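Probable M18 family aminopeptidase 1 (Thermotoga maritima, PDB 2GLF) probably removes amino-terminal residues from peptides as a metal-dependent aminopeptidase of the M18 family, binding manganese ions in this crystal. Local coordinates at residues P419-M424 with E429-A434; K21-F26 with S241-Y246; H9-E14 with D435-Y440; Y255-A260 with I270-F275. One frame throughout, in Å; residues are numbered along the deposited sequence.

Contact 1 of 4, residues P419-M424 with E429-A434; sequences PALLGM and EISSKA
L422 and I430 form a single antiparallel beta bridge, a hydrogen-bonded pair that joins the segment 419-424, on strand 414-421 of the large mixed sheet, to strand 429-432 at the edge of a small three-stranded sheet. Four residues link the two segments, among them the manganese ligand H425. The bridge carries two backbone bonds, L422 N to I430 O at 2.9 Å (N-H...O 166°) and I430 N to L422 O at 3.0 Å (158°). L421 CA adds a CH...O contact to I430 O. In the apolar part L422 CB meets I430 CG2 at 3.6 Å, with I187 and T160 of a neighbouring subunit packing on the pair, and L421 turns its CD2 to S431 CB. The polar part belongs to E429. With its CG anti to the carbonyl carbon (chi1 -55°), the extended chain runs past G423 O and alongside selenomethionine M424, and L421 CD1 lies against the carboxylate, 3.8 Å from E429 OE1. E429 OE2 accepts the backbone N-H of H425 and OE1, weakly, that of D249, consistent with a second-shell role, mainly at H425, through the backbone amides of these manganese ligands. With an alanine here, the amide of H425 would probably be left without its acceptor and the metal-bearing loop less firmly placed. E429 OE2 lies 3.7 Å from M424 CG, while E429 CG rests 3.4 Å from G423 O.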
# COMPACT_ATOMS: atom_id res chain seq x y z
N PRO A 419 9.28 44.67 -3.60
CA PRO A 419 9.51 44.26 -2.21
C PRO A 419 9.19 42.78 -1.93
O PRO A 419 8.53 42.11 -2.74
CB PRO A 419 8.61 45.22 -1.43
CG PRO A 419 7.43 45.35 -2.33
CD PRO A 419 8.06 45.49 -3.71
N ALA A 420 9.66 42.29 -0.79
CA ALA A 420 9.43 40.90 -0.38
C ALA A 420 8.22 40.82 0.55
O ALA A 420 8.07 41.66 1.44
CB ALA A 420 10.67 40.35 0.31
N LEU A 421 7.38 39.81 0.36
CA LEU A 421 6.19 39.65 1.20
C LEU A 421 6.13 38.33 1.95
O LEU A 421 6.72 37.33 1.54
CB LEU A 421 4.90 39.76 0.37
CG LEU A 421 4.55 40.99 -0.45
CD1 LEU A 421 3.16 40.79 -1.01
CD2 LEU A 421 4.59 42.24 0.40
N LEU A 422 5.39 38.34 3.05
CA LEU A 422 5.18 37.17 3.87
C LEU A 422 3.71 36.82 3.72
O LEU A 422 2.85 37.69 3.81
CB LEU A 422 5.51 37.50 5.33
CG LEU A 422 6.79 36.87 5.89
CD1 LEU A 422 7.90 36.88 4.86
CD2 LEU A 422 7.20 37.61 7.15
N GLY A 423 3.41 35.56 3.45
CA GLY A 423 2.02 35.15 3.28
C GLY A 423 1.40 35.68 2.00
O GLY A 423 0.25 36.13 1.99
N MSE A 424 2.16 35.64 0.91
CA MSE A 424 1.64 36.12 -0.37
C MSE A 424 0.36 35.33 -0.72
O MSE A 424 0.27 34.14 -0.47
CB MSE A 424 2.70 35.93 -1.46
CG MSE A 424 2.47 36.77 -2.71
SE MSE A 424 3.87 36.55 -4.05
CE MSE A 424 2.82 35.89 -5.55
N GLU A 429 -1.69 39.84 3.58
CA GLU A 429 -0.26 39.78 3.28
C GLU A 429 0.51 40.77 4.15
O GLU A 429 -0.04 41.76 4.63
CB GLU A 429 -0.02 40.07 1.80
CG GLU A 429 -0.81 39.17 0.88
CD GLU A 429 -0.65 39.53 -0.59
OE1 GLU A 429 -0.67 40.74 -0.91
OE2 GLU A 429 -0.52 38.60 -1.43
N ILE A 430 1.79 40.48 4.36
CA ILE A 430 2.66 41.32 5.18
C ILE A 430 3.86 41.84 4.38
O ILE A 430 4.52 41.07 3.67
CB ILE A 430 3.16 40.54 6.44
CG1 ILE A 430 2.42 41.00 7.69
CG2 ILE A 430 4.64 40.77 6.66
CD1 ILE A 430 0.96 40.69 7.70
N SER A 431 4.13 43.13 4.51
CA SER A 431 5.27 43.77 3.85
C SER A 431 5.92 44.71 4.85
O SER A 431 5.34 45.02 5.88
CB SER A 431 4.80 44.57 2.64
OG SER A 431 4.03 45.70 3.04
N SER A 432 7.14 45.15 4.55
CA SER A 432 7.87 46.06 5.43
C SER A 432 7.63 47.52 5.03
O SER A 432 7.58 47.84 3.85
CB SER A 432 9.36 45.74 5.35
OG SER A 432 10.13 46.76 5.95
N LYS A 433 7.48 48.40 6.02
CA LYS A 433 7.29 49.82 5.73
C LYS A 433 8.56 50.37 5.09
O LYS A 433 8.50 51.19 4.18
CB LYS A 433 7.00 50.62 7.01
CG LYS A 433 5.62 50.43 7.56
CD LYS A 433 5.46 51.21 8.85
CE LYS A 433 4.07 51.03 9.42
NZ LYS A 433 3.90 51.80 10.68
N ALA A 434 9.70 49.91 5.58
CA ALA A 434 10.99 50.34 5.04
C ALA A 434 11.15 49.93 3.57
O ALA A 434 11.63 50.71 2.76
CB ALA A 434 12.14 49.76 5.88

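Contact 2 of 4, residues K21-F26 with S241-Y246; sequences KEYMEF and SLIGAY
Y23 and I243 make the closer half of this contact, between one turn of helix 13-29 and strand 242-245. The ring swings toward the strand with CG anti to the backbone N (chi1 168°), bringing CD2 to 3.8 Å from I243 CD1. Ring atom CE2 spans both branches of the isoleucine, 4.1 Å from I243 CG2 and equally far from I243 CD1; the two side chains meet aslant. Beyond the ring, a hydrogen bond between Y23 OH and Q248 NE2 holds the hydroxyl end of the side chain. The other half is looser. Selenomethionine M24, partly exposed to solvent, reaches I243 CG2 with its CG at 4.1 Å, and K433 and P233 pack on it as well. All the links across the contact are apolar and all run through the one isoleucine, so an alanine in place of I243 would probably open a gap between helix and strand and leave the Y23 ring without its support on this side. Strand 242-245 is the middle strand of a three-stranded antiparallel sheet, between 234-236 and 429-432. L436 of helix 433-449 and I252 of helix 248-263 also touch Y23, placing the tyrosine where three helices and this small sheet converge.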
# COMPACT_ATOMS: atom_id res chain seq x y z
N LYS A 21 1.66 55.69 5.67
CA LYS A 21 0.32 56.16 5.97
C LYS A 21 -0.41 56.50 4.67
O LYS A 21 -1.61 56.26 4.54
CB LYS A 21 0.37 57.39 6.89
CG LYS A 21 0.48 57.03 8.36
CD LYS A 21 0.12 58.21 9.25
CE LYS A 21 -0.18 57.78 10.69
NZ LYS A 21 0.98 57.15 11.37
N GLU A 22 0.33 57.04 3.71
CA GLU A 22 -0.24 57.40 2.42
C GLU A 22 -0.59 56.14 1.62
O GLU A 22 -1.61 56.09 0.92
CB GLU A 22 0.76 58.27 1.66
CG GLU A 22 0.97 59.63 2.31
CD GLU A 22 2.28 60.28 1.91
OE1 GLU A 22 2.50 61.45 2.31
OE2 GLU A 22 3.10 59.64 1.22
N TYR A 23 0.27 55.13 1.73
CA TYR A 23 0.08 53.86 1.04
C TYR A 23 -1.17 53.16 1.56
O TYR A 23 -2.00 52.70 0.78
CB TYR A 23 1.31 52.97 1.25
CG TYR A 23 1.14 51.52 0.83
CD1 TYR A 23 0.94 51.16 -0.50
CD2 TYR A 23 1.16 50.49 1.79
CE1 TYR A 23 0.77 49.82 -0.88
CE2 TYR A 23 0.99 49.16 1.42
CZ TYR A 23 0.79 48.83 0.09
OH TYR A 23 0.61 47.52 -0.26
N MSE A 24 -1.30 53.09 2.88
CA MSE A 24 -2.45 52.43 3.50
C MSE A 24 -3.80 53.07 3.14
O MSE A 24 -4.79 52.36 3.02
CB MSE A 24 -2.26 52.37 5.01
CG MSE A 24 -1.11 51.46 5.42
SE MSE A 24 -0.96 51.12 7.33
CE MSE A 24 0.51 52.33 7.73
N GLU A 25 -3.83 54.39 2.97
CA GLU A 25 -5.08 55.05 2.59
C GLU A 25 -5.50 54.51 1.22
O GLU A 25 -6.63 54.05 1.03
CB GLU A 25 -4.88 56.57 2.51
CG GLU A 25 -4.66 57.23 3.86
CD GLU A 25 -5.87 57.13 4.77
OE1 GLU A 25 -5.77 57.55 5.95
OE2 GLU A 25 -6.93 56.65 4.31
N PHE A 26 -4.58 54.58 0.26
CA PHE A 26 -4.82 54.10 -1.09
C PHE A 26 -5.32 52.66 -1.02
O PHE A 26 -6.31 52.30 -1.66
CB PHE A 26 -3.51 54.14 -1.87
CG PHE A 26 -3.62 53.62 -3.28
CD1 PHE A 26 -4.38 54.29 -4.23
CD2 PHE A 26 -2.95 52.46 -3.66
CE1 PHE A 26 -4.46 53.83 -5.54
CE2 PHE A 26 -3.01 51.99 -4.97
CZ PHE A 26 -3.78 52.67 -5.91
N SER A 241 6.63 47.92 12.49
CA SER A 241 7.48 48.02 11.31
C SER A 241 6.91 47.40 10.05
O SER A 241 7.42 47.63 8.95
CB SER A 241 8.83 47.37 11.59
OG SER A 241 8.68 45.97 11.67
N LEU A 242 5.86 46.60 10.20
CA LEU A 242 5.28 45.93 9.04
C LEU A 242 3.90 46.44 8.67
O LEU A 242 3.22 47.07 9.49
CB LEU A 242 5.22 44.43 9.32
CG LEU A 242 6.57 43.83 9.70
CD1 LEU A 242 6.40 42.37 10.10
CD2 LEU A 242 7.53 43.97 8.54
N ILE A 243 3.49 46.19 7.43
CA ILE A 243 2.16 46.60 6.98
C ILE A 243 1.40 45.35 6.55
O ILE A 243 1.84 44.62 5.66
CB ILE A 243 2.20 47.55 5.77
CG1 ILE A 243 2.86 48.88 6.14
CG2 ILE A 243 0.77 47.82 5.30
CD1 ILE A 243 3.07 49.81 4.95
N GLY A 244 0.26 45.12 7.19
CA GLY A 244 -0.55 43.97 6.83
C GLY A 244 -1.76 44.44 6.07
O GLY A 244 -2.45 45.36 6.50
N ALA A 245 -2.03 43.82 4.92
CA ALA A 245 -3.19 44.20 4.12
C ALA A 245 -3.46 43.21 3.01
O ALA A 245 -2.57 42.46 2.58
CB ALA A 245 -2.98 45.58 3.54
N TYR A 246 -4.69 43.21 2.54
CA TYR A 246 -5.09 42.34 1.46
C TYR A 246 -4.74 42.94 0.11
O TYR A 246 -4.88 44.15 -0.09
CB TYR A 246 -6.59 42.08 1.49
CG TYR A 246 -7.14 41.59 0.17
CD1 TYR A 246 -6.97 40.27 -0.23
CD2 TYR A 246 -7.79 42.46 -0.70
CE1 TYR A 246 -7.43 39.83 -1.45
CE2 TYR A 246 -8.25 42.03 -1.93
CZ TYR A 246 -8.07 40.71 -2.30
OH TYR A 246 -8.55 40.26 -3.51

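Contact 3 of 4, residues H9-E14 with D435-Y440; sequences HHRKKE and DLFETY
R11 and E438 bring the two backbones nearest each other, with CA atoms 8.2 Å apart. The segment 9-14 approaches as an irregular chain that enters helix 13-29 after K12 at its N-cap position, whereas 435-440 is regular helix. Within it D435 O accepts twice, from T439 N at 2.8 Å and from T439 OG1 at 3.0 Å, the hydroxyl coming from above the carbonyl plane. The contact joins the N-terminal arm, at the start of the chain, to helix 433-449 near its end, 421 residues on. Of 9-14, R11 alone touches the helix segment. Its aliphatic part comes to the rim of the F437 ring, where R11 CG lies near the ring plane, 3.5 Å from F437 CE2. A bend at chi2 (62°) then turns the arginine to E438. The carboxylate sits over one face of the guanidinium, with the two planes 79° apart and E438 OE1 above the centre of the group. R11 NE and E438 OE2 make a salt bridge of 3.2 Å that rests on charge alone, since no N-H points at the oxygen. Directed bonds come from the loop before strand 387-389: R11 NH1 gives to G384 O, and E438 OE1 accepts from I386 N. I386 also packs on R11, while V7 and V385 touch the chain of E438.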
# COMPACT_ATOMS: atom_id res chain seq x y z
N HIS A 9 18.09 51.73 8.98
CA HIS A 9 19.31 52.41 9.42
C HIS A 9 19.85 53.40 8.38
O HIS A 9 20.94 53.95 8.56
CB HIS A 9 20.39 51.38 9.73
CG HIS A 9 20.11 50.55 10.94
ND1 HIS A 9 20.89 49.47 11.30
CD2 HIS A 9 19.15 50.66 11.89
CE1 HIS A 9 20.42 48.94 12.41
NE2 HIS A 9 19.36 49.64 12.79
N HIS A 10 19.10 53.63 7.31
CA HIS A 10 19.55 54.54 6.27
C HIS A 10 18.45 55.42 5.66
O HIS A 10 18.73 56.16 4.72
CB HIS A 10 20.20 53.76 5.12
CG HIS A 10 21.36 52.92 5.54
ND1 HIS A 10 22.49 53.44 6.14
CD2 HIS A 10 21.58 51.59 5.41
CE1 HIS A 10 23.35 52.46 6.37
NE2 HIS A 10 22.83 51.33 5.93
N ARG A 11 17.23 55.36 6.18
CA ARG A 11 16.20 56.17 5.55
C ARG A 11 15.38 57.20 6.31
O ARG A 11 14.74 58.04 5.67
CB ARG A 11 15.24 55.27 4.77
CG ARG A 11 15.22 55.61 3.28
CD ARG A 11 16.60 55.39 2.68
NE ARG A 11 16.72 55.94 1.34
CZ ARG A 11 17.78 55.78 0.57
NH1 ARG A 11 18.82 55.07 1.01
NH2 ARG A 11 17.82 56.32 -0.64
N LYS A 12 15.36 57.16 7.64
CA LYS A 12 14.60 58.17 8.39
C LYS A 12 13.13 57.86 8.64
O LYS A 12 12.27 58.03 7.76
CB LYS A 12 14.73 59.53 7.69
CG LYS A 12 13.83 60.63 8.21
CD LYS A 12 14.02 61.92 7.42
CE LYS A 12 15.46 62.44 7.51
NZ LYS A 12 15.64 63.77 6.86
N LYS A 13 12.85 57.42 9.87
CA LYS A 13 11.52 57.06 10.33
C LYS A 13 10.39 57.95 9.81
O LYS A 13 9.45 57.46 9.18
CB LYS A 13 11.49 57.05 11.86
CG LYS A 13 12.50 56.09 12.49
CD LYS A 13 12.35 55.98 14.01
CE LYS A 13 12.94 57.17 14.76
NZ LYS A 13 12.17 58.43 14.57
N GLU A 14 10.49 59.24 10.08
CA GLU A 14 9.46 60.19 9.65
C GLU A 14 9.03 60.05 8.19
O GLU A 14 7.84 60.12 7.88
CB GLU A 14 9.91 61.63 9.93
CG GLU A 14 11.41 61.85 9.99
CD GLU A 14 12.02 61.48 11.33
OE1 GLU A 14 13.26 61.52 11.47
OE2 GLU A 14 11.25 61.15 12.26
N ASP A 435 10.73 48.71 3.24
CA ASP A 435 10.85 48.26 1.86
C ASP A 435 9.87 49.01 0.97
O ASP A 435 10.20 49.40 -0.16
CB ASP A 435 10.61 46.75 1.75
CG ASP A 435 11.73 45.93 2.40
OD1 ASP A 435 12.89 46.38 2.40
OD2 ASP A 435 11.44 44.82 2.89
N LEU A 436 8.66 49.22 1.47
CA LEU A 436 7.64 49.94 0.72
C LEU A 436 8.25 51.24 0.20
O LEU A 436 8.19 51.54 -1.00
CB LEU A 436 6.46 50.24 1.65
CG LEU A 436 5.12 50.79 1.13
CD1 LEU A 436 4.84 52.10 1.84
CD2 LEU A 436 5.13 50.97 -0.37
N PHE A 437 8.86 51.99 1.11
CA PHE A 437 9.49 53.27 0.80
C PHE A 437 10.67 53.12 -0.14
O PHE A 437 10.76 53.81 -1.16
CB PHE A 437 9.97 53.93 2.09
CG PHE A 437 10.48 55.34 1.91
CD1 PHE A 437 9.59 56.38 1.60
CD2 PHE A 437 11.83 55.63 2.06
CE1 PHE A 437 10.05 57.68 1.45
CE2 PHE A 437 12.30 56.93 1.90
CZ PHE A 437 11.40 57.96 1.60
N GLU A 438 11.58 52.22 0.19
CA GLU A 438 12.75 52.03 -0.63
C GLU A 438 12.42 51.62 -2.06
O GLU A 438 13.19 51.90 -2.98
CB GLU A 438 13.69 51.02 0.01
CG GLU A 438 15.10 51.09 -0.57
CD GLU A 438 15.76 52.44 -0.33
OE1 GLU A 438 16.88 52.66 -0.84
OE2 GLU A 438 15.16 53.28 0.37
N THR A 439 11.30 50.93 -2.23
CA THR A 439 10.89 50.51 -3.57
C THR A 439 10.60 51.78 -4.35
O THR A 439 11.06 51.95 -5.48
CB THR A 439 9.64 49.63 -3.51
OG1 THR A 439 9.98 48.37 -2.94
CG2 THR A 439 9.07 49.42 -4.91
N TYR A 440 9.83 52.66 -3.72
CA TYR A 440 9.47 53.96 -4.29
C TYR A 440 10.73 54.73 -4.70
O TYR A 440 10.75 55.41 -5.72
CB TYR A 440 8.70 54.78 -3.26
CG TYR A 440 8.74 56.27 -3.50
CD1 TYR A 440 8.05 56.84 -4.57
CD2 TYR A 440 9.48 57.10 -2.66
CE1 TYR A 440 8.10 58.21 -4.80
CE2 TYR A 440 9.54 58.47 -2.88
CZ TYR A 440 8.85 59.02 -3.95
OH TYR A 440 8.93 60.38 -4.17

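Contact 4 of 4, residues Y255-A260 with I270-F275; sequences YTALRA and IGVIFF
F274 presents the edge of its ring to helix 248-263: L258 CB lies near the ring plane, 4.2 Å from F274 CZ. Two further flat groups sit on the helix, on its flank turned from the strand. R259 CG lies over one face of the Y255 ring, offset toward the rim, and the guanidinium folds back until R259 NH1 gives a bond of 2.9 Å to Y255 OH, tilted 25° from its own plane. E22 and F26 of helix 13-29 meet this pair, E22 in a salt bridge with R259 and F26 stacked with Y255. Toward the strand, the centre of the contact is A257 on V272. A257 CB lies 3.9 Å from V272 CG1 and 4.1 Å from V272 CG2, and the second methyl also approaches A257 O at 3.7 Å. V272 has CG1 anti to the backbone N (chi1 -177°), which lets both branches face the alanine. With a methyl as its side chain, A257 brings its CA to 6.8 Å from that of V272. The helix here covers one face of the large mixed sheet, strand 270-275 lying between 73-77 and 87-92; V89 joins A257 and V272, and I40 touches both L258 and F274. No polar side chain of the helix segment meets the strand, so the two hold together through the fit of apolar surfaces, with the strand's backbone bonds spent on its neighbours in the sheet.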
# COMPACT_ATOMS: atom_id res chain seq x y z
N TYR A 255 1.31 51.23 -6.35
CA TYR A 255 1.34 52.49 -5.62
C TYR A 255 2.71 53.14 -5.62
O TYR A 255 2.82 54.34 -5.86
CB TYR A 255 0.89 52.29 -4.17
CG TYR A 255 0.72 53.60 -3.44
CD1 TYR A 255 -0.33 54.46 -3.76
CD2 TYR A 255 1.61 53.98 -2.44
CE1 TYR A 255 -0.48 55.69 -3.11
CE2 TYR A 255 1.47 55.21 -1.78
CZ TYR A 255 0.42 56.05 -2.12
OH TYR A 255 0.27 57.26 -1.48
N THR A 256 3.75 52.35 -5.35
CA THR A 256 5.11 52.88 -5.33
C THR A 256 5.51 53.44 -6.69
O THR A 256 6.21 54.45 -6.76
CB THR A 256 6.14 51.81 -4.90
OG1 THR A 256 5.90 50.59 -5.61
CG2 THR A 256 6.06 51.57 -3.40
N ALA A 257 5.08 52.79 -7.76
CA ALA A 257 5.40 53.25 -9.11
C ALA A 257 4.60 54.51 -9.43
O ALA A 257 5.11 55.43 -10.06
CB ALA A 257 5.10 52.16 -10.12
N LEU A 258 3.34 54.54 -9.00
CA LEU A 258 2.49 55.70 -9.24
C LEU A 258 3.15 56.91 -8.58
O LEU A 258 3.30 57.97 -9.19
CB LEU A 258 1.11 55.48 -8.62
CG LEU A 258 -0.09 56.20 -9.24
CD1 LEU A 258 -1.12 56.41 -8.16
CD2 LEU A 258 0.32 57.54 -9.84
N ARG A 259 3.54 56.76 -7.31
CA ARG A 259 4.17 57.84 -6.58
C ARG A 259 5.50 58.25 -7.20
O ARG A 259 5.86 59.43 -7.16
CB ARG A 259 4.36 57.45 -5.11
CG ARG A 259 3.05 57.36 -4.32
CD ARG A 259 2.38 58.73 -4.20
NE ARG A 259 3.21 59.63 -3.43
CZ ARG A 259 3.42 59.52 -2.13
NH1 ARG A 259 2.85 58.54 -1.45
NH2 ARG A 259 4.24 60.35 -1.51
N ALA A 260 6.22 57.29 -7.76
CA ALA A 260 7.50 57.59 -8.40
C ALA A 260 7.23 58.39 -9.67
O ALA A 260 7.85 59.43 -9.90
CB ALA A 260 8.23 56.30 -8.73
N ILE A 270 8.96 58.82 -19.48
CA ILE A 270 8.75 57.75 -18.51
C ILE A 270 7.27 57.40 -18.46
O ILE A 270 6.44 58.09 -19.05
CB ILE A 270 9.20 58.14 -17.10
CG1 ILE A 270 8.34 59.30 -16.59
CG2 ILE A 270 10.67 58.50 -17.11
CD1 ILE A 270 8.51 59.61 -15.11
N GLY A 271 6.93 56.33 -17.75
CA GLY A 271 5.54 55.94 -17.65
C GLY A 271 5.32 54.69 -16.83
O GLY A 271 6.26 53.96 -16.52
N VAL A 272 4.06 54.45 -16.48
CA VAL A 272 3.67 53.28 -15.70
C VAL A 272 2.40 52.66 -16.27
O VAL A 272 1.44 53.37 -16.56
CB VAL A 272 3.40 53.65 -14.22
CG1 VAL A 272 3.07 52.39 -13.45
CG2 VAL A 272 4.60 54.33 -13.60
N ILE A 273 2.40 51.35 -16.44
CA ILE A 273 1.22 50.66 -16.96
C ILE A 273 0.69 49.68 -15.92
O ILE A 273 1.46 48.95 -15.29
CB ILE A 273 1.55 49.93 -18.25
CG1 ILE A 273 2.17 50.91 -19.23
CG2 ILE A 273 0.28 49.35 -18.87
CD1 ILE A 273 2.81 50.24 -20.41
N PHE A 274 -0.62 49.68 -15.73
CA PHE A 274 -1.26 48.82 -14.75
C PHE A 274 -2.17 47.81 -15.42
O PHE A 274 -3.19 48.18 -16.02
CB PHE A 274 -2.07 49.69 -13.79
CG PHE A 274 -1.23 50.67 -13.02
CD1 PHE A 274 -1.63 51.98 -12.87
CD2 PHE A 274 -0.06 50.26 -12.39
CE1 PHE A 274 -0.88 52.88 -12.11
CE2 PHE A 274 0.69 51.15 -11.63
CZ PHE A 274 0.28 52.46 -11.49
N PHE A 275 -1.83 46.53 -15.32
CA PHE A 275 -2.64 45.49 -15.95
C PHE A 275 -3.54 44.71 -15.02
O PHE A 275 -3.38 44.73 -13.81
CB PHE A 275 -1.75 44.50 -16.71
CG PHE A 275 -0.95 45.13 -17.81
CD1 PHE A 275 0.34 45.60 -17.57
CD2 PHE A 275 -1.48 45.25 -19.09
CE1 PHE A 275 1.09 46.17 -18.60
CE2 PHE A 275 -0.74 45.83 -20.13
CZ PHE A 275 0.55 46.29 -19.88

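Overall arrangement
All four contacts are largely buried, but contact 4 lies closest to the centre of the chain and contact 3 farthest out, where R11 is partly exposed. Contacts 2 and 4 are apolar helix-on-strand packing, joined where Y23 CA lies 3.4 Å from Y255 CE2. Contact 1 is backbone pairing beside the metal site, and contact 3 combines an undirected salt bridge with the arginine's aliphatic packing on a ring edge. Contacts 1 and 2 share the three-stranded sheet, I243 N probably bonding to S431 O. Segments of contacts 1 and 3 run into or along helix 433-449; those of contacts 2 and 3 lie along or lead into helix 13-29. L436 packs on both Y23 and T256, bringing contact 3 against contacts 2 and 4.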